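Local coordinates for phosphate-binding protein pstS 2 (Streptococcus pneumoniae, PDB 4H1X) that probably acts as the solute-binding protein of the PstSACB ABC transporter, capturing phosphate for import into the cell, at residues F26-I32 with L250-S255; V61-A65 with V235-N240; I197-K201 with E217-L222. All coordinates share one frame; numbering follows the deposited sequence. Where two conformers were deposited one is given.

The three contacts are nested along the chain: interaction 3 lies inside the loop closed by interaction 2, which lies inside that closed by interaction 1. Interactions 1 and 2 have centres 19 Å apart. Interaction 3 is about 29 Å from interaction 1 and 43 Å from interaction 2, between centres, and interactions 2 and 3 lie on opposite sides of the chain's centre. Strand 223-236 relates all three. It starts just after interaction 3, carries V234 under interaction 1, and ends in interaction 2. This long path suits the two-lobed fold of periplasmic binding proteins, with interactions 1 and 2 in one lobe and interaction 3 in the other.

Interaction 1: F26-I32 with L250-S255; sequences FTEITGI and LADVFS
A251, whose CB meets T30 O at 3.6 Å across the contact, has its carbonyl oxygen gripped twice by S255. S255 OG lies 2.8 Å from A251 O, and S255 N reaches the same oxygen from the opposite face of its plane. F26 O is gripped likewise in the other helix. T30 OG1 bonds to F26 O at 2.8 Å. The backbone N of T30 reaches that oxygen from the other face. Both hydroxyls thus turn back on their own segment, and the contact between segments is apolar. The T30 hydroxyl stands between the backbone N and the carbonyl carbon (chi1 58°). This leaves the methyl CG2 to lie over one face of the F26 ring and to meet L250 CD2 at 3.8 Å. The segments lie on helices 21-30 and 247-254; the axes of 26-30 and 250-254 run at 135° to each other. Both helices pack on the central sheet of their lobe in this periplasmic binding protein fold: F26 and L250 each touch V234 of strand 223-236, and Y70 stacks with F26. Helix 21-30 ends in a Schellman motif at G31, and I32 is the next residue. The two phenylalanines form a T-shaped pair. The edge of F26 points to the face of F254, with ring centroids 4.7 Å apart and planes at 67°. F26 CZ lies above the F254 ring, displaced toward its rim, 3.5 Å from F254 CD2. Next to the aromatic pair, in one of its two conformers, I32 CD1 lies 3.5 Å from F254 CB.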
loop_
_atom_site.group_PDB
_atom_site.type_symbol
_atom_site.label_atom_id
_atom_site.label_comp_id
_atom_site.label_asym_id
_atom_site.label_seq_id
_atom_site.Cartn_x
_atom_site.Cartn_y
_atom_site.Cartn_z
ATOM N N PHE A 26 -7.184 -1.073 3.987
ATOM C CA PHE A 26 -7.672 -2.083 4.924
ATOM C C PHE A 26 -9.198 -2.149 4.936
ATOM O O PHE A 26 -9.758 -3.226 4.776
ATOM C CB PHE A 26 -7.148 -1.818 6.352
ATOM C CG PHE A 26 -7.632 -2.860 7.336
ATOM C CD1 PHE A 26 -7.013 -4.106 7.420
ATOM C CD2 PHE A 26 -8.721 -2.603 8.169
ATOM C CE1 PHE A 26 -7.462 -5.074 8.336
ATOM C CE2 PHE A 26 -9.183 -3.578 9.068
ATOM C CZ PHE A 26 -8.562 -4.814 9.131
ATOM N N THR A 27 -9.865 -1.009 5.133
ATOM C CA THR A 27 -11.321 -0.978 5.209
ATOM C C THR A 27 -11.963 -1.357 3.862
ATOM O O THR A 27 -12.995 -2.018 3.869
ATOM C CB THR A 27 -11.826 0.373 5.727
ATOM O OG1 THR A 27 -11.412 1.399 4.835
ATOM C CG2 THR A 27 -11.350 0.670 7.175
ATOM N N GLU A 28 -11.342 -0.983 2.727
ATOM C CA GLU A 28 -11.868 -1.380 1.407
ATOM C C GLU A 28 -11.753 -2.916 1.216
ATOM O O GLU A 28 -12.740 -3.574 0.878
ATOM C CB GLU A 28 -11.138 -0.637 0.272
ATOM C CG GLU A 28 -11.589 -1.016 -1.136
ATOM C CD GLU A 28 -13.070 -0.864 -1.435
ATOM O OE1 GLU A 28 -13.646 0.199 -1.101
ATOM O OE2 GLU A 28 -13.652 -1.809 -2.018
ATOM N N ILE A 29 -10.546 -3.467 1.420
ATOM C CA ILE A 29 -10.278 -4.898 1.222
ATOM C C ILE A 29 -11.156 -5.796 2.133
ATOM O O ILE A 29 -11.682 -6.808 1.657
ATOM C CB ILE A 29 -8.755 -5.223 1.381
ATOM C CG1 ILE A 29 -7.911 -4.473 0.312
ATOM C CG2 ILE A 29 -8.500 -6.746 1.273
ATOM C CD1 ILE A 29 -6.406 -4.319 0.680
ATOM N N THR A 30 -11.319 -5.439 3.418
ATOM C CA THR A 30 -12.136 -6.228 4.360
ATOM C C THR A 30 -13.662 -6.013 4.165
ATOM O O THR A 30 -14.457 -6.752 4.750
ATOM C CB THR A 30 -11.754 -5.881 5.817
ATOM O OG1 THR A 30 -11.943 -4.483 5.994
ATOM C CG2 THR A 30 -10.331 -6.301 6.176
ATOM N N GLY A 31 -14.046 -4.991 3.399
ATOM C CA GLY A 31 -15.447 -4.661 3.150
ATOM C C GLY A 31 -16.118 -3.833 4.233
ATOM O O GLY A 31 -17.354 -3.728 4.257
ATOM N N ILE A 32 -15.297 -3.238 5.141
ATOM C CA ILE A 32 -15.752 -2.381 6.240
ATOM C C ILE A 32 -16.173 -1.033 5.650
ATOM O O ILE A 32 -17.040 -0.370 6.211
ATOM C CB ILE A 32 -14.630 -2.261 7.316
ATOM C CG1 ILE A 32 -14.553 -3.549 8.160
ATOM C CG2 ILE A 32 -14.790 -1.031 8.224
ATOM C CD1 ILE A 32 -13.224 -3.754 8.813
ATOM N N LEU A 250 -12.252 -11.110 10.808
ATOM C CA LEU A 250 -11.463 -9.888 10.684
ATOM C C LEU A 250 -12.367 -8.665 10.546
ATOM O O LEU A 250 -12.199 -7.688 11.287
ATOM C CB LEU A 250 -10.484 -9.962 9.487
ATOM C CG LEU A 250 -9.474 -8.809 9.382
ATOM C CD1 LEU A 250 -8.652 -8.658 10.689
ATOM C CD2 LEU A 250 -8.560 -9.004 8.186
ATOM N N ALA A 251 -13.331 -8.730 9.615
ATOM C CA ALA A 251 -14.260 -7.622 9.408
ATOM C C ALA A 251 -15.150 -7.422 10.650
ATOM O O ALA A 251 -15.363 -6.278 11.055
ATOM C CB ALA A 251 -15.097 -7.853 8.169
ATOM N N ASP A 252 -15.585 -8.535 11.304
ATOM C CA ASP A 252 -16.382 -8.498 12.537
ATOM C C ASP A 252 -15.633 -7.772 13.667
ATOM O O ASP A 252 -16.228 -6.959 14.381
ATOM C CB ASP A 252 -16.744 -9.911 12.993
ATOM C CG ASP A 252 -17.896 -10.555 12.244
ATOM O OD1 ASP A 252 -18.429 -9.916 11.300
ATOM O OD2 ASP A 252 -18.265 -11.707 12.599
ATOM N N VAL A 253 -14.329 -8.060 13.814
ATOM C CA VAL A 253 -13.512 -7.437 14.856
ATOM C C VAL A 253 -13.346 -5.923 14.579
ATOM O O VAL A 253 -13.623 -5.110 15.471
ATOM C CB VAL A 253 -12.143 -8.166 15.019
ATOM C CG1 VAL A 253 -11.190 -7.370 15.911
ATOM C CG2 VAL A 253 -12.338 -9.582 15.597
ATOM N N PHE A 254 -12.904 -5.560 13.365
ATOM C CA PHE A 254 -12.618 -4.154 13.069
ATOM C C PHE A 254 -13.883 -3.292 12.934
ATOM O O PHE A 254 -13.777 -2.082 13.136
ATOM C CB PHE A 254 -11.669 -4.013 11.882
ATOM C CG PHE A 254 -10.233 -4.192 12.335
ATOM C CD1 PHE A 254 -9.492 -3.105 12.804
ATOM C CD2 PHE A 254 -9.658 -5.459 12.405
ATOM C CE1 PHE A 254 -8.185 -3.269 13.267
ATOM C CE2 PHE A 254 -8.341 -5.619 12.861
ATOM C CZ PHE A 254 -7.606 -4.516 13.266
ATOM N N SER A 255 -15.070 -3.902 12.679
ATOM C CA SER A 255 -16.355 -3.181 12.648
ATOM C C SER A 255 -17.026 -3.172 14.039
ATOM O O SER A 255 -18.105 -2.595 14.191
ATOM C CB SER A 255 -17.316 -3.801 11.627
ATOM O OG SER A 255 -17.685 -5.105 12.061
#

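Interaction 2: V61-A65 with V235-N240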
loop_
_atom_site.group_PDB
_atom_site.type_symbol
_atom_site.label_atom_id
_atom_site.label_comp_id
_atom_site.label_asym_id
_atom_site.label_seq_id
_atom_site.Cartn_x
_atom_site.Cartn_y
_atom_site.Cartn_z
ATOM N N VAL A 61 -0.057 -1.865 20.082
ATOM C CA VAL A 61 -0.297 -3.326 20.119
ATOM C C VAL A 61 0.707 -3.998 21.085
ATOM O O VAL A 61 0.302 -4.797 21.929
ATOM C CB VAL A 61 -0.243 -3.941 18.705
ATOM C CG1 VAL A 61 -0.265 -5.464 18.777
ATOM C CG2 VAL A 61 -1.393 -3.416 17.840
ATOM N N GLN A 62 2.000 -3.630 21.000
ATOM C CA GLN A 62 3.003 -4.172 21.938
ATOM C C GLN A 62 2.658 -3.787 23.401
ATOM O O GLN A 62 2.941 -4.550 24.315
ATOM C CB GLN A 62 4.416 -3.664 21.587
ATOM C CG GLN A 62 5.520 -4.388 22.380
ATOM C CD GLN A 62 6.916 -3.851 22.165
ATOM O OE1 GLN A 62 7.151 -2.892 21.419
ATOM N NE2 GLN A 62 7.889 -4.477 22.818
ATOM N N GLY A 63 2.079 -2.600 23.596
ATOM C CA GLY A 63 1.774 -2.060 24.917
ATOM C C GLY A 63 0.497 -2.523 25.593
ATOM O O GLY A 63 0.271 -2.232 26.778
ATOM N N ASN A 64 -0.361 -3.240 24.853
ATOM C CA ASN A 64 -1.640 -3.671 25.397
ATOM C C ASN A 64 -1.941 -5.106 24.958
ATOM O O ASN A 64 -2.093 -5.353 23.763
ATOM C CB ASN A 64 -2.728 -2.685 24.949
ATOM C CG ASN A 64 -2.462 -1.260 25.434
ATOM O OD1 ASN A 64 -2.731 -0.906 26.603
ATOM N ND2 ASN A 64 -1.778 -0.458 24.598
ATOM N N ALA A 65 -2.040 -6.041 25.933
ATOM C CA ALA A 65 -2.275 -7.471 25.667
ATOM C C ALA A 65 -3.527 -7.762 24.812
ATOM O O ALA A 65 -3.534 -8.762 24.087
ATOM C CB ALA A 65 -2.388 -8.246 26.969
ATOM N N VAL A 235 -1.948 -7.360 13.306
ATOM C CA VAL A 235 -1.040 -7.685 14.389
ATOM C C VAL A 235 -1.728 -7.638 15.762
ATOM O O VAL A 235 -2.590 -6.789 16.020
ATOM C CB VAL A 235 0.221 -6.762 14.368
ATOM C CG1 VAL A 235 1.128 -7.084 13.173
ATOM C CG2 VAL A 235 -0.145 -5.263 14.377
ATOM N N VAL A 236 -1.305 -8.548 16.627
ATOM C CA VAL A 236 -1.760 -8.694 18.006
ATOM C C VAL A 236 -0.533 -8.698 18.932
ATOM O O VAL A 236 0.604 -8.771 18.462
ATOM C CB VAL A 236 -2.632 -9.972 18.212
ATOM C CG1 VAL A 236 -3.904 -9.923 17.364
ATOM C CG2 VAL A 236 -1.830 -11.255 17.948
ATOM N N ASN A 237 -0.774 -8.619 20.239
ATOM C CA ASN A 237 0.297 -8.660 21.215
ATOM C C ASN A 237 0.883 -10.073 21.244
ATOM O O ASN A 237 0.158 -11.034 20.999
ATOM C CB ASN A 237 -0.262 -8.271 22.579
ATOM C CG ASN A 237 0.804 -8.037 23.613
ATOM O OD1 ASN A 237 1.299 -8.963 24.249
ATOM N ND2 ASN A 237 1.157 -6.783 23.814
ATOM N N ASN A 238 2.183 -10.199 21.494
ATOM C CA ASN A 238 2.847 -11.514 21.586
ATOM C C ASN A 238 2.231 -12.424 22.679
ATOM O O ASN A 238 2.326 -13.646 22.573
ATOM C CB ASN A 238 4.340 -11.330 21.834
ATOM C CG ASN A 238 5.105 -11.088 20.577
ATOM O OD1 ASN A 238 4.880 -11.754 19.553
ATOM N ND2 ASN A 238 6.026 -10.131 20.629
ATOM N N ASP A 239 1.593 -11.834 23.705
ATOM C CA ASP A 239 0.897 -12.549 24.794
ATOM C C ASP A 239 -0.400 -13.241 24.328
ATOM O O ASP A 239 -0.928 -14.119 25.037
ATOM C CB ASP A 239 0.514 -11.556 25.901
ATOM C CG ASP A 239 1.632 -11.112 26.828
ATOM O OD1 ASP A 239 2.799 -11.472 26.569
ATOM O OD2 ASP A 239 1.336 -10.384 27.797
ATOM N N ASN A 240 -0.974 -12.754 23.200
ATOM C CA ASN A 240 -2.226 -13.267 22.639
ATOM C C ASN A 240 -2.026 -14.667 22.045
ATOM O O ASN A 240 -1.232 -14.832 21.113
ATOM C CB ASN A 240 -2.765 -12.308 21.561
ATOM C CG ASN A 240 -4.239 -12.484 21.285
ATOM O OD1 ASN A 240 -4.773 -13.602 21.313
ATOM N ND2 ASN A 240 -4.926 -11.391 20.989
HETATM O O HOH W 1 -3.551 -8.831 21.359
#
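N237 ND2 donates to V61 O at 2.9 Å, in a nearly straight bond with an N-H...O angle of 164°. The donor lies in the carbonyl plane, on a lone pair of V61 O, and that oxygen lies close to the amide plane of N237. The same side chain makes an Asx turn. N237 OD1 accepts from D239 N at 2.9 Å, so both ends of the amide are bonded and its rotation is fixed. N237 CG is anti to the backbone N (chi1 -169°), which carries the amide to the end of helix 54-63. V61 itself packs on the end of strand 223-236. V61 CG1 is tight against the peptide, 3.2 Å from V236 C, and V61 CG2 meets V235 CG2 at 4.1 Å. The strand is held in the sheet by backbone bonds of V235 with G69 and V236 with K81. Further out, a type I turn from N237 to N240 closes with N240 N bonded to N237 O. N240 OD1 bonds to A242 N. One water joins the turn to the residues after the helix: it donates to A65 O at 2.7 Å and accepts from N237 N at 3.0 Å and N240 ND2 at 2.9 Å.

Interaction 3: I197-K201 with E217-L222; sequences ITAVK and EEGKSL
Helix 193-202 runs past the place where short helix 216-219 gives way to a type II turn from G219 to L222, with I197 CA 6.9 Å from E218 CA. K201 reaches into this turn. Its chain is extended beyond CG and carries NZ to a group of backbone carbonyls. NZ donates to E218 O at 3.0 Å, approaching from over the carbonyl group, 45° off its plane, rather than along a lone pair. Weak bonds run from NZ to E217 O at 3.2 Å and to K220 O at 3.3 Å. The ammonium thus joins carbonyls of the last helical residues to one in the turn, mainly through E218 O. At the C-terminal end of the short helix a positive charge would probably be welcome. L222 packs against the lysine chain and the helix. Its two methyls divide the work: CD2 meets V200 CG1 at 3.8 Å, while CD1 meets I197 CG2 at 4.0 Å and K201 CE at 3.9 Å. The L222 chain crosses that of K201 at about a right angle. I197 CD1 packs against the carboxylate end of E218, 3.5 Å from E218 CD. That carboxylate is held from outside the contact, by a salt bridge of E218 OE1 with R212 and a bond from T215 N. V200 and L222 both rest on V109 of strand 103-110. Helix 193-202 links parallel strands 183-190 and 207-210 of one sheet, with strand 155-162 between them, a beta-alpha-beta crossover as in the lobes of periplasmic binding proteins.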
loop_
_atom_site.group_PDB
_atom_site.type_symbol
_atom_site.label_atom_id
_atom_site.label_comp_id
_atom_site.label_asym_id
_atom_site.label_seq_id
_atom_site.Cartn_x
_atom_site.Cartn_y
_atom_site.Cartn_z
ATOM N N ILE A 197 -4.923 9.498 -12.229
ATOM C CA ILE A 197 -5.412 8.982 -13.526
ATOM C C ILE A 197 -5.855 10.163 -14.412
ATOM O O ILE A 197 -5.464 10.252 -15.584
ATOM C CB ILE A 197 -6.578 7.967 -13.291
ATOM C CG1 ILE A 197 -6.040 6.699 -12.620
ATOM C CG2 ILE A 197 -7.306 7.637 -14.614
ATOM C CD1 ILE A 197 -7.093 5.849 -11.935
ATOM N N THR A 198 -6.675 11.069 -13.846
ATOM C CA THR A 198 -7.178 12.248 -14.564
ATOM C C THR A 198 -5.996 13.111 -15.085
ATOM O O THR A 198 -6.011 13.513 -16.250
ATOM C CB THR A 198 -8.121 13.028 -13.668
ATOM O OG1 THR A 198 -9.269 12.210 -13.404
ATOM C CG2 THR A 198 -8.569 14.355 -14.287
ATOM N N ALA A 199 -4.967 13.334 -14.241
ATOM C CA ALA A 199 -3.801 14.154 -14.585
ATOM C C ALA A 199 -3.065 13.553 -15.770
ATOM O O ALA A 199 -2.682 14.289 -16.677
ATOM C CB ALA A 199 -2.870 14.280 -13.383
ATOM N N VAL A 200 -2.947 12.212 -15.820
ATOM C CA VAL A 200 -2.257 11.559 -16.939
ATOM C C VAL A 200 -3.083 11.757 -18.228
ATOM O O VAL A 200 -2.534 12.155 -19.247
ATOM C CB VAL A 200 -1.967 10.058 -16.663
ATOM C CG1 VAL A 200 -1.524 9.331 -17.932
ATOM C CG2 VAL A 200 -0.915 9.892 -15.573
ATOM N N LYS A 201 -4.386 11.520 -18.163
ATOM C CA LYS A 201 -5.259 11.662 -19.337
ATOM C C LYS A 201 -5.310 13.115 -19.838
ATOM O O LYS A 201 -5.255 13.335 -21.047
ATOM C CB LYS A 201 -6.669 11.153 -19.031
ATOM C CG LYS A 201 -6.688 9.668 -18.696
ATOM C CD LYS A 201 -8.109 9.138 -18.633
ATOM C CE LYS A 201 -8.065 7.642 -18.446
ATOM N NZ LYS A 201 -9.408 7.037 -18.617
ATOM N N GLU A 217 -13.177 1.765 -17.010
ATOM C CA GLU A 217 -13.251 3.146 -17.528
ATOM C C GLU A 217 -11.910 3.888 -17.315
ATOM O O GLU A 217 -11.431 4.579 -18.225
ATOM C CB GLU A 217 -14.410 3.919 -16.868
ATOM C CG GLU A 217 -14.743 5.226 -17.579
ATOM C CD GLU A 217 -15.886 6.080 -17.046
ATOM O OE1 GLU A 217 -16.770 5.549 -16.334
ATOM O OE2 GLU A 217 -15.919 7.284 -17.390
ATOM N N GLU A 218 -11.320 3.761 -16.115
ATOM C CA GLU A 218 -10.039 4.426 -15.813
ATOM C C GLU A 218 -8.928 3.917 -16.728
ATOM O O GLU A 218 -8.140 4.717 -17.215
ATOM C CB GLU A 218 -9.629 4.201 -14.347
ATOM C CG GLU A 218 -10.476 4.962 -13.342
ATOM C CD GLU A 218 -10.306 4.507 -11.905
ATOM O OE1 GLU A 218 -9.796 3.385 -11.671
ATOM O OE2 GLU A 218 -10.648 5.305 -11.004
ATOM N N GLY A 219 -8.896 2.603 -16.963
ATOM C CA GLY A 219 -7.866 1.961 -17.778
ATOM C C GLY A 219 -7.862 2.321 -19.256
ATOM O O GLY A 219 -6.844 2.124 -19.923
ATOM N N LYS A 220 -8.988 2.853 -19.789
ATOM C CA LYS A 220 -9.104 3.216 -21.206
ATOM C C LYS A 220 -8.030 4.233 -21.599
ATOM O O LYS A 220 -7.900 5.263 -20.945
ATOM C CB LYS A 220 -10.511 3.759 -21.526
ATOM C CG LYS A 220 -10.923 3.538 -22.976
ATOM C CD LYS A 220 -12.336 4.049 -23.244
ATOM C CE LYS A 220 -12.687 4.009 -24.715
ATOM N NZ LYS A 220 -14.132 4.267 -24.952
ATOM N N SER A 221 -7.231 3.899 -22.630
ATOM C CA SER A 221 -6.131 4.708 -23.197
ATOM C C SER A 221 -4.860 4.658 -22.334
ATOM O O SER A 221 -3.881 5.296 -22.698
ATOM C CB SER A 221 -6.545 6.172 -23.397
ATOM O OG SER A 221 -6.535 6.911 -22.181
ATOM N N LEU A 222 -4.869 3.927 -21.203
ATOM C CA LEU A 222 -3.695 3.875 -20.337
ATOM C C LEU A 222 -3.064 2.510 -20.248
ATOM O O LEU A 222 -3.734 1.484 -20.437
ATOM C CB LEU A 222 -4.029 4.309 -18.882
ATOM C CG LEU A 222 -4.651 5.686 -18.682
ATOM C CD1 LEU A 222 -4.773 6.005 -17.194
ATOM C CD2 LEU A 222 -3.871 6.757 -19.408
#